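Local structure of D-psicose 3-epimerase (Agrobacterium tumefaciens, 2HK0) at residues A[146-157]-A[188-198]; A[84-95]-A[123-134]. The protein interconverts D-fructose and D-psicose by epimerising the ketose at C3, with a metal playing a pivotal role in catalysis. One frame throughout, in Å; residues are numbered along the deposited sequence.

Contact 1: residues A[146-157]-A[188-198]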
loop_
_atom_site.group_PDB
_atom_site.type_symbol
_atom_site.label_atom_id
_atom_site.label_comp_id
_atom_site.label_asym_id
_atom_site.label_seq_id
_atom_site.Cartn_x
_atom_site.Cartn_y
_atom_site.Cartn_z
ATOM N N TYR A 146 3.326 25.466 23.924
ATOM C CA TYR A 146 1.998 25.344 23.325
ATOM C C TYR A 146 1.149 26.559 23.722
ATOM O O TYR A 146 0.605 27.277 22.868
ATOM C CB TYR A 146 1.313 24.080 23.828
ATOM C CG TYR A 146 -0.116 23.953 23.362
ATOM C CD1 TYR A 146 -0.414 23.345 22.143
ATOM C CD2 TYR A 146 -1.169 24.472 24.118
ATOM C CE1 TYR A 146 -1.724 23.257 21.684
ATOM C CE2 TYR A 146 -2.484 24.393 23.667
ATOM C CZ TYR A 146 -2.750 23.784 22.447
ATOM O OH TYR A 146 -4.035 23.706 21.969
ATOM N N ALA A 147 1.043 26.778 25.033
ATOM C CA ALA A 147 0.259 27.885 25.563
ATOM C C ALA A 147 0.716 29.244 25.024
ATOM O O ALA A 147 -0.114 30.071 24.629
ATOM C CB ALA A 147 0.306 27.874 27.107
ATOM N N ARG A 148 2.022 29.485 24.996
ATOM C CA ARG A 148 2.514 30.757 24.487
ATOM C C ARG A 148 2.308 30.851 22.974
ATOM O O ARG A 148 2.051 31.936 22.442
ATOM C CB ARG A 148 3.998 30.949 24.832
ATOM C CG ARG A 148 4.252 31.164 26.338
ATOM C CD ARG A 148 5.726 31.444 26.643
ATOM N NE ARG A 148 6.315 30.390 27.466
ATOM C CZ ARG A 148 6.852 29.280 26.982
ATOM N NH1 ARG A 148 6.884 29.084 25.682
ATOM N NH2 ARG A 148 7.328 28.356 27.793
ATOM N N GLY A 149 2.408 29.721 22.280
ATOM C CA GLY A 149 2.214 29.737 20.834
ATOM C C GLY A 149 0.784 30.117 20.464
ATOM O O GLY A 149 0.548 30.902 19.536
ATOM N N VAL A 150 -0.170 29.553 21.198
ATOM C CA VAL A 150 -1.586 29.816 20.980
ATOM C C VAL A 150 -1.836 31.297 21.159
ATOM O O VAL A 150 -2.470 31.933 20.333
ATOM C CB VAL A 150 -2.478 29.071 22.009
ATOM C CG1 VAL A 150 -3.929 29.613 21.935
ATOM C CG2 VAL A 150 -2.442 27.568 21.745
ATOM N N GLU A 151 -1.346 31.841 22.262
ATOM C CA GLU A 151 -1.528 33.258 22.550
ATOM C C GLU A 151 -0.845 34.136 21.504
ATOM O O GLU A 151 -1.438 35.088 21.015
ATOM C CB GLU A 151 -0.977 33.585 23.945
ATOM C CG GLU A 151 -1.565 34.840 24.557
ATOM C CD GLU A 151 -1.339 34.908 26.063
ATOM O OE1 GLU A 151 -0.185 35.171 26.484
ATOM O OE2 GLU A 151 -2.315 34.682 26.825
ATOM N N GLY A 152 0.400 33.827 21.161
ATOM C CA GLY A 152 1.094 34.622 20.159
ATOM C C GLY A 152 0.381 34.637 18.809
ATOM O O GLY A 152 0.284 35.685 18.165
ATOM N N ILE A 153 -0.126 33.488 18.367
ATOM C CA ILE A 153 -0.824 33.410 17.074
ATOM C C ILE A 153 -2.139 34.173 17.144
ATOM O O ILE A 153 -2.497 34.925 16.235
ATOM C CB ILE A 153 -1.109 31.931 16.673
ATOM C CG1 ILE A 153 0.212 31.210 16.353
ATOM C CG2 ILE A 153 -2.052 31.877 15.480
ATOM C CD1 ILE A 153 0.986 31.790 15.163
ATOM N N ASN A 154 -2.867 33.964 18.229
ATOM C CA ASN A 154 -4.126 34.655 18.439
ATOM C C ASN A 154 -3.871 36.173 18.298
ATOM O O ASN A 154 -4.635 36.882 17.652
ATOM C CB ASN A 154 -4.648 34.325 19.846
ATOM C CG ASN A 154 -5.918 35.069 20.193
ATOM O OD1 ASN A 154 -7.027 34.561 20.009
ATOM N ND2 ASN A 154 -5.764 36.279 20.687
ATOM N N GLY A 155 -2.771 36.638 18.879
ATOM C CA GLY A 155 -2.422 38.052 18.850
ATOM C C GLY A 155 -2.004 38.702 17.541
ATOM O O GLY A 155 -1.921 39.932 17.476
ATOM N N ILE A 156 -1.694 37.921 16.503
ATOM C CA ILE A 156 -1.331 38.530 15.222
ATOM C C ILE A 156 -2.398 38.211 14.177
ATOM O O ILE A 156 -2.363 38.736 13.055
ATOM C CB ILE A 156 0.041 38.013 14.667
ATOM C CG1 ILE A 156 0.052 36.479 14.611
ATOM C CG2 ILE A 156 1.186 38.518 15.525
ATOM C CD1 ILE A 156 1.137 35.920 13.697
ATOM N N ALA A 157 -3.357 37.363 14.546
ATOM C CA ALA A 157 -4.396 36.947 13.608
ATOM C C ALA A 157 -5.212 38.075 12.989
ATOM O O ALA A 157 -5.446 38.082 11.770
ATOM C CB ALA A 157 -5.333 35.939 14.275
ATOM N N ALA A 188 -6.312 20.859 17.375
ATOM C CA ALA A 188 -6.602 21.308 18.742
ATOM C C ALA A 188 -6.005 22.693 18.940
ATOM O O ALA A 188 -6.636 23.580 19.505
ATOM C CB ALA A 188 -6.026 20.330 19.772
ATOM N N PHE A 189 -4.787 22.875 18.451
ATOM C CA PHE A 189 -4.109 24.154 18.575
ATOM C C PHE A 189 -4.906 25.263 17.876
ATOM O O PHE A 189 -5.107 26.336 18.436
ATOM C CB PHE A 189 -2.702 24.052 17.969
ATOM C CG PHE A 189 -1.933 25.339 17.994
ATOM C CD1 PHE A 189 -2.097 26.287 16.985
ATOM C CD2 PHE A 189 -1.030 25.596 19.016
ATOM C CE1 PHE A 189 -1.361 27.480 17.000
ATOM C CE2 PHE A 189 -0.284 26.793 19.046
ATOM C CZ PHE A 189 -0.447 27.731 18.043
ATOM N N VAL A 190 -5.333 24.998 16.643
ATOM C CA VAL A 190 -6.099 25.958 15.868
ATOM C C VAL A 190 -7.435 26.308 16.559
ATOM O O VAL A 190 -7.836 27.481 16.599
ATOM C CB VAL A 190 -6.316 25.414 14.430
ATOM C CG1 VAL A 190 -7.379 26.226 13.681
ATOM C CG2 VAL A 190 -4.990 25.493 13.676
ATOM N N LYS A 191 -8.113 25.309 17.116
ATOM C CA LYS A 191 -9.379 25.579 17.807
ATOM C C LYS A 191 -9.136 26.473 19.025
ATOM O O LYS A 191 -9.940 27.348 19.328
ATOM C CB LYS A 191 -10.043 24.271 18.224
ATOM C CG LYS A 191 -10.705 23.547 17.060
ATOM C CD LYS A 191 -11.296 22.216 17.495
ATOM C CE LYS A 191 -12.057 21.544 16.362
ATOM N NZ LYS A 191 -12.644 20.243 16.835
ATOM N N ASP A 192 -8.027 26.244 19.722
ATOM C CA ASP A 192 -7.669 27.062 20.871
ATOM C C ASP A 192 -7.375 28.500 20.465
ATOM O O ASP A 192 -7.638 29.432 21.230
ATOM C CB ASP A 192 -6.430 26.520 21.572
ATOM C CG ASP A 192 -6.774 25.578 22.691
ATOM O OD1 ASP A 192 -7.947 25.598 23.129
ATOM O OD2 ASP A 192 -5.879 24.826 23.141
ATOM N N VAL A 193 -6.803 28.687 19.282
ATOM C CA VAL A 193 -6.514 30.042 18.859
ATOM C C VAL A 193 -7.835 30.780 18.654
ATOM O O VAL A 193 -7.945 31.956 18.990
ATOM C CB VAL A 193 -5.676 30.081 17.562
ATOM C CG1 VAL A 193 -5.707 31.488 16.966
ATOM C CG2 VAL A 193 -4.218 29.676 17.878
ATOM N N GLY A 194 -8.827 30.075 18.108
ATOM C CA GLY A 194 -10.147 30.648 17.890
ATOM C C GLY A 194 -10.250 31.817 16.923
ATOM O O GLY A 194 -10.944 32.791 17.189
ATOM N N LYS A 195 -9.561 31.729 15.797
ATOM C CA LYS A 195 -9.609 32.793 14.808
ATOM C C LYS A 195 -9.979 32.181 13.467
ATOM O O LYS A 195 -9.488 31.112 13.096
ATOM C CB LYS A 195 -8.260 33.496 14.736
ATOM C CG LYS A 195 -7.889 34.272 16.014
ATOM C CD LYS A 195 -8.718 35.539 16.156
ATOM C CE LYS A 195 -8.294 36.354 17.378
ATOM N NZ LYS A 195 -9.001 37.669 17.418
ATOM N N ASN A 196 -10.864 32.852 12.745
ATOM C CA ASN A 196 -11.321 32.355 11.453
ATOM C C ASN A 196 -10.252 32.234 10.382
ATOM O O ASN A 196 -10.410 31.445 9.450
ATOM C CB ASN A 196 -12.441 33.237 10.917
ATOM C CG ASN A 196 -13.631 33.278 11.842
ATOM O OD1 ASN A 196 -14.012 32.257 12.421
ATOM N ND2 ASN A 196 -14.234 34.455 11.985
ATOM N N ASN A 197 -9.175 33.006 10.497
ATOM C CA ASN A 197 -8.135 32.956 9.474
ATOM C C ASN A 197 -6.872 32.203 9.887
ATOM O O ASN A 197 -5.800 32.437 9.322
ATOM C CB ASN A 197 -7.777 34.385 9.012
ATOM C CG ASN A 197 -7.130 35.210 10.113
ATOM O OD1 ASN A 197 -7.558 35.170 11.265
ATOM N ND2 ASN A 197 -6.099 35.962 9.758
ATOM N N VAL A 198 -6.986 31.323 10.883
ATOM C CA VAL A 198 -5.855 30.509 11.320
ATOM C C VAL A 198 -6.287 29.088 10.976
ATOM O O VAL A 198 -7.350 28.623 11.403
ATOM C CB VAL A 198 -5.560 30.663 12.827
ATOM C CG1 VAL A 198 -4.432 29.721 13.238
ATOM C CG2 VAL A 198 -5.137 32.126 13.124
#
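Phe189 is the knob of this helix pair, filling a hole made by Tyr146, Gly149, Val150 and Ile153. With CG anti to the backbone N (chi1 178°), it swings its ring across toward helix 142-162. CB starts the contact, 3.9 Å from Tyr146 CE1. Past CG, Phe189 CD2 lies 3.6 Å from the same Tyr146 CE1, and the two rings form an offset edge-to-face pair with planes at 86°, the edge of Phe189 toward the face of Tyr146. CE2 meets the branch Val150 CG2 at 3.5 Å. At the tip, CZ touches C and O of Gly149, where a side chain would press on CE2, so glycine suits the place; Ile153 CG1 meets the same CZ at the ring edge, in its plane.

Tyr146 runs past Phe189 in the opposite direction, which brings its hydroxyl to Asp192: OH donates to OD2 over a very short 2.5 Å, the carboxylate oxygen lying near the ring plane. Farther along, Ile153 CG2 bridges two branched residues, 3.9 Å from both Val193 CG2 and Val198 CG2. Ala157 is small enough for Lys195 CG to lie 3.5 Å from its CB, while the ammonium of Lys195 goes on to a salt bridge with Asp158. Asn197 ND2 closes this end with a hydrogen bond to Ala157 O (3.0 Å), and also binds Ile165 O.

The helix segments cross at -52° with axes 9.2 Å apart, a mainly apolar seam with polar bonds at both ends, between neighbouring outer helices of a TIM barrel joined in sequence through strand 166-170.

Contact 2: residues A[84-95]-A[123-134]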
loop_
_atom_site.group_PDB
_atom_site.type_symbol
_atom_site.label_atom_id
_atom_site.label_comp_id
_atom_site.label_asym_id
_atom_site.label_seq_id
_atom_site.Cartn_x
_atom_site.Cartn_y
_atom_site.Cartn_z
ATOM N N ALA A 84 3.536 32.013 0.419
ATOM C CA ALA A 84 4.787 32.169 1.149
ATOM C C ALA A 84 4.933 31.389 2.436
ATOM O O ALA A 84 3.946 31.115 3.140
ATOM C CB ALA A 84 5.047 33.627 1.435
ATOM N N GLY A 85 6.188 31.045 2.725
ATOM C CA GLY A 85 6.531 30.334 3.937
ATOM C C GLY A 85 7.218 31.320 4.874
ATOM O O GLY A 85 7.835 32.297 4.424
ATOM N N ILE A 86 7.091 31.087 6.176
ATOM C CA ILE A 86 7.718 31.945 7.184
ATOM C C ILE A 86 8.387 31.061 8.225
ATOM O O ILE A 86 7.759 30.153 8.779
ATOM C CB ILE A 86 6.689 32.844 7.910
ATOM C CG1 ILE A 86 6.201 33.952 6.971
ATOM C CG2 ILE A 86 7.324 33.470 9.168
ATOM C CD1 ILE A 86 5.277 34.961 7.641
ATOM N N GLY A 87 9.664 31.326 8.483
ATOM C CA GLY A 87 10.398 30.546 9.464
ATOM C C GLY A 87 10.924 31.447 10.564
ATOM O O GLY A 87 11.954 32.087 10.396
ATOM N N PRO A 88 10.228 31.529 11.703
ATOM C CA PRO A 88 10.661 32.376 12.817
ATOM C C PRO A 88 12.022 31.900 13.327
ATOM O O PRO A 88 12.382 30.739 13.139
ATOM C CB PRO A 88 9.557 32.175 13.856
ATOM C CG PRO A 88 8.364 31.761 13.033
ATOM C CD PRO A 88 8.986 30.819 12.038
ATOM N N SER A 89 12.764 32.790 13.981
ATOM C CA SER A 89 14.085 32.451 14.504
ATOM C C SER A 89 14.074 32.363 16.019
ATOM O O SER A 89 13.077 32.691 16.658
ATOM C CB SER A 89 15.112 33.502 14.065
ATOM O OG SER A 89 14.965 34.697 14.809
ATOM N N LYS A 90 15.192 31.924 16.592
ATOM C CA LYS A 90 15.314 31.795 18.040
ATOM C C LYS A 90 15.134 33.128 18.751
ATOM O O LYS A 90 14.632 33.174 19.864
ATOM C CB LYS A 90 16.677 31.205 18.426
ATOM C CG LYS A 90 16.965 29.856 17.785
ATOM C CD LYS A 90 18.166 29.150 18.410
ATOM C CE LYS A 90 18.336 27.740 17.821
ATOM N NZ LYS A 90 19.337 26.912 18.566
ATOM N N THR A 91 15.537 34.213 18.101
ATOM C CA THR A 91 15.423 35.545 18.696
ATOM C C THR A 91 14.110 36.271 18.374
ATOM O O THR A 91 13.766 37.254 19.023
ATOM C CB THR A 91 16.603 36.425 18.253
ATOM O OG1 THR A 91 16.705 36.391 16.824
ATOM C CG2 THR A 91 17.902 35.914 18.855
ATOM N N LYS A 92 13.384 35.793 17.367
ATOM C CA LYS A 92 12.112 36.406 16.990
ATOM C C LYS A 92 11.074 35.321 16.735
ATOM O O LYS A 92 10.992 34.793 15.629
ATOM C CB LYS A 92 12.275 37.258 15.722
ATOM C CG LYS A 92 13.327 38.340 15.842
ATOM C CD LYS A 92 13.405 39.185 14.583
ATOM C CE LYS A 92 14.496 40.242 14.698
ATOM N NZ LYS A 92 14.595 41.037 13.444
ATOM N N ASN A 93 10.297 34.980 17.759
ATOM C CA ASN A 93 9.273 33.950 17.614
ATOM C C ASN A 93 8.221 34.147 18.678
ATOM O O ASN A 93 8.466 34.822 19.683
ATOM C CB ASN A 93 9.885 32.557 17.742
ATOM C CG ASN A 93 10.364 32.260 19.144
ATOM O OD1 ASN A 93 9.561 32.122 20.073
ATOM N ND2 ASN A 93 11.677 32.157 19.309
ATOM N N LEU A 94 7.061 33.533 18.469
ATOM C CA LEU A 94 5.926 33.676 19.378
ATOM C C LEU A 94 5.820 32.680 20.526
ATOM O O LEU A 94 4.938 32.800 21.374
ATOM C CB LEU A 94 4.626 33.623 18.568
ATOM C CG LEU A 94 4.600 34.477 17.296
ATOM C CD1 LEU A 94 3.373 34.154 16.463
ATOM C CD2 LEU A 94 4.638 35.947 17.681
ATOM N N SER A 95 6.696 31.695 20.586
ATOM C CA SER A 95 6.552 30.728 21.657
ATOM C C SER A 95 7.574 30.873 22.775
ATOM O O SER A 95 7.425 30.239 23.806
ATOM C CB SER A 95 6.626 29.305 21.100
ATOM O OG SER A 95 7.946 29.011 20.682
ATOM N N THR A 123 -1.830 33.519 1.490
ATOM C CA THR A 123 -1.598 32.301 2.267
ATOM C C THR A 123 -0.162 32.290 2.775
ATOM O O THR A 123 0.789 32.377 1.994
ATOM C CB THR A 123 -1.851 31.032 1.412
ATOM O OG1 THR A 123 -3.235 30.976 1.048
ATOM C CG2 THR A 123 -1.501 29.762 2.180
ATOM N N ILE A 124 -0.024 32.199 4.091
ATOM C CA ILE A 124 1.263 32.168 4.774
ATOM C C ILE A 124 1.285 30.881 5.586
ATOM O O ILE A 124 0.335 30.601 6.330
ATOM C CB ILE A 124 1.386 33.370 5.740
ATOM C CG1 ILE A 124 1.550 34.657 4.935
ATOM C CG2 ILE A 124 2.523 33.162 6.716
ATOM C CD1 ILE A 124 2.765 34.676 4.036
ATOM N N GLY A 125 2.353 30.099 5.456
ATOM C CA GLY A 125 2.422 28.849 6.195
ATOM C C GLY A 125 3.768 28.549 6.821
ATOM O O GLY A 125 4.767 29.213 6.538
ATOM N N GLY A 126 3.808 27.531 7.672
ATOM C CA GLY A 126 5.062 27.182 8.314
ATOM C C GLY A 126 4.866 26.980 9.803
ATOM O O GLY A 126 3.739 26.995 10.292
ATOM N N ALA A 127 5.961 26.799 10.529
ATOM C CA ALA A 127 5.884 26.584 11.972
ATOM C C ALA A 127 5.731 27.938 12.668
ATOM O O ALA A 127 6.566 28.318 13.493
ATOM C CB ALA A 127 7.148 25.868 12.437
ATOM N N LEU A 128 4.650 28.650 12.331
ATOM C CA LEU A 128 4.386 29.990 12.852
ATOM C C LEU A 128 4.303 30.062 14.363
ATOM O O LEU A 128 4.560 31.114 14.960
ATOM C CB LEU A 128 3.090 30.552 12.255
ATOM C CG LEU A 128 2.838 30.376 10.753
ATOM C CD1 LEU A 128 1.759 31.369 10.286
ATOM C CD2 LEU A 128 4.125 30.603 9.980
ATOM N N HIS A 129 3.950 28.940 14.972
ATOM C CA HIS A 129 3.804 28.827 16.416
ATOM C C HIS A 129 5.122 28.562 17.122
ATOM O O HIS A 129 5.169 28.477 18.348
ATOM C CB HIS A 129 2.903 27.642 16.720
ATOM C CG HIS A 129 3.469 26.340 16.239
ATOM N ND1 HIS A 129 3.697 26.080 14.902
ATOM C CD2 HIS A 129 3.892 25.242 16.914
ATOM C CE1 HIS A 129 4.236 24.879 14.778
ATOM N NE2 HIS A 129 4.365 24.351 15.983
ATOM N N SER A 130 6.191 28.416 16.354
ATOM C CA SER A 130 7.462 28.043 16.941
ATOM C C SER A 130 8.606 28.721 16.200
ATOM O O SER A 130 8.501 29.874 15.792
ATOM C CB SER A 130 7.571 26.515 16.841
ATOM O OG SER A 130 8.756 25.993 17.397
ATOM N N TYR A 131 9.706 27.998 16.046
ATOM C CA TYR A 131 10.852 28.510 15.326
ATOM C C TYR A 131 11.745 27.343 14.944
ATOM O O TYR A 131 11.470 26.188 15.286
ATOM C CB TYR A 131 11.649 29.489 16.183
ATOM C CG TYR A 131 12.353 28.844 17.355
ATOM C CD1 TYR A 131 11.669 28.561 18.532
ATOM C CD2 TYR A 131 13.712 28.525 17.285
ATOM C CE1 TYR A 131 12.323 27.977 19.624
ATOM C CE2 TYR A 131 14.374 27.940 18.366
ATOM C CZ TYR A 131 13.677 27.672 19.531
ATOM O OH TYR A 131 14.335 27.117 20.605
ATOM N N TRP A 132 12.804 27.666 14.216
ATOM C CA TRP A 132 13.797 26.701 13.782
ATOM C C TRP A 132 15.161 27.362 14.013
ATOM O O TRP A 132 15.302 28.570 13.826
ATOM C CB TRP A 132 13.632 26.398 12.301
ATOM C CG TRP A 132 14.757 25.601 11.796
ATOM C CD1 TRP A 132 14.884 24.245 11.831
ATOM C CD2 TRP A 132 15.969 26.107 11.232
ATOM N NE1 TRP A 132 16.105 23.871 11.324
ATOM C CE2 TRP A 132 16.792 24.996 10.949
ATOM C CE3 TRP A 132 16.440 27.394 10.939
ATOM C CZ2 TRP A 132 18.065 25.130 10.381
ATOM C CZ3 TRP A 132 17.708 27.531 10.374
ATOM C CH2 TRP A 132 18.505 26.401 10.101
ATOM N N PRO A 133 16.193 26.584 14.380
ATOM C CA PRO A 133 16.282 25.139 14.611
ATOM C C PRO A 133 15.485 24.569 15.789
ATOM O O PRO A 133 14.441 23.932 15.602
ATOM C CB PRO A 133 17.787 24.914 14.794
ATOM C CG PRO A 133 18.412 26.069 14.050
ATOM C CD PRO A 133 17.529 27.200 14.471
ATOM N N ILE A 134 16.021 24.799 16.984
ATOM C CA ILE A 134 15.497 24.349 18.277
ATOM C C ILE A 134 16.559 23.427 18.877
ATOM O O ILE A 134 16.782 22.319 18.394
ATOM C CB ILE A 134 14.146 23.572 18.190
ATOM C CG1 ILE A 134 12.985 24.535 17.895
ATOM C CG2 ILE A 134 13.860 22.887 19.524
ATOM C CD1 ILE A 134 11.624 23.866 17.857
HETATM O O HOH W 1 8.421 27.303 9.163
HETATM O O HOH W 2 17.014 30.376 14.700
HETATM O O HOH W 3 6.922 32.068 16.064
HETATM O O HOH W 4 8.604 26.441 20.130
#
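Ser89 O, which lies 3.5 Å from Tyr131 CB, is gripped by two donors of its own loop, Asn93 ND2 (3.0 Å) and Lys92 N. The loop follows strand 81-85 of a TIM-barrel beta-alpha-beta unit and packs on the one after strand 123-126. Asn93 CG lies between the backbone N and the carbonyl carbon (chi1 69°), turning its amide back to Ser89 O and beside the Tyr131 ring, the two planes 14° apart and ND2 3.7 Å from Tyr131 CD1. Its other end, OD1, accepts from Ser95 N in an Asx turn and from Ser96 N, so asparagine, both donor and acceptor, suits the place.

The extended chain of Lys90 crosses Tyr131 at a slant, its CG 3.3 Å from Tyr131 CE2, and its CE meets CD of Pro133, which follows a cis peptide.

The strands pair in parallel: Gly125 N donates to Ala84 O, and Gly125 O receives Ile86 N. Ile86 CD1 is pressed tightly against Ile124 CG2 (3.4 Å). At Gly126 a CB would jam against Gly125 O and run into Ile86 O, which calls for glycine. Beyond, Trp132 N bonds to Pro88 O, and a water held by Leu94 N and Leu128 O donates to Ser130 O over 2.7 Å.

Contact 2 lies nearer the middle of the chain, about 11 Å from its centre to the chain's centre against about 18 Å for contact 1, yet both are only partly buried. Contact 2 joins two neighbouring barrel strands and the loops that follow them, so backbone hydrogen bonds and waters do much of the work. Contact 1 joins two helices of the outer layer, where apolar side chains interlock and polar bonds sit at its ends. Helix 142-162 follows strand 123-126 in the chain, and the two contacts meet directly: Ile153 CD1 packs on Leu94 CD1 at 3.6 Å, and Phe189 CZ comes equally near His129 CB, so the helix layer rests directly on the loops at these points.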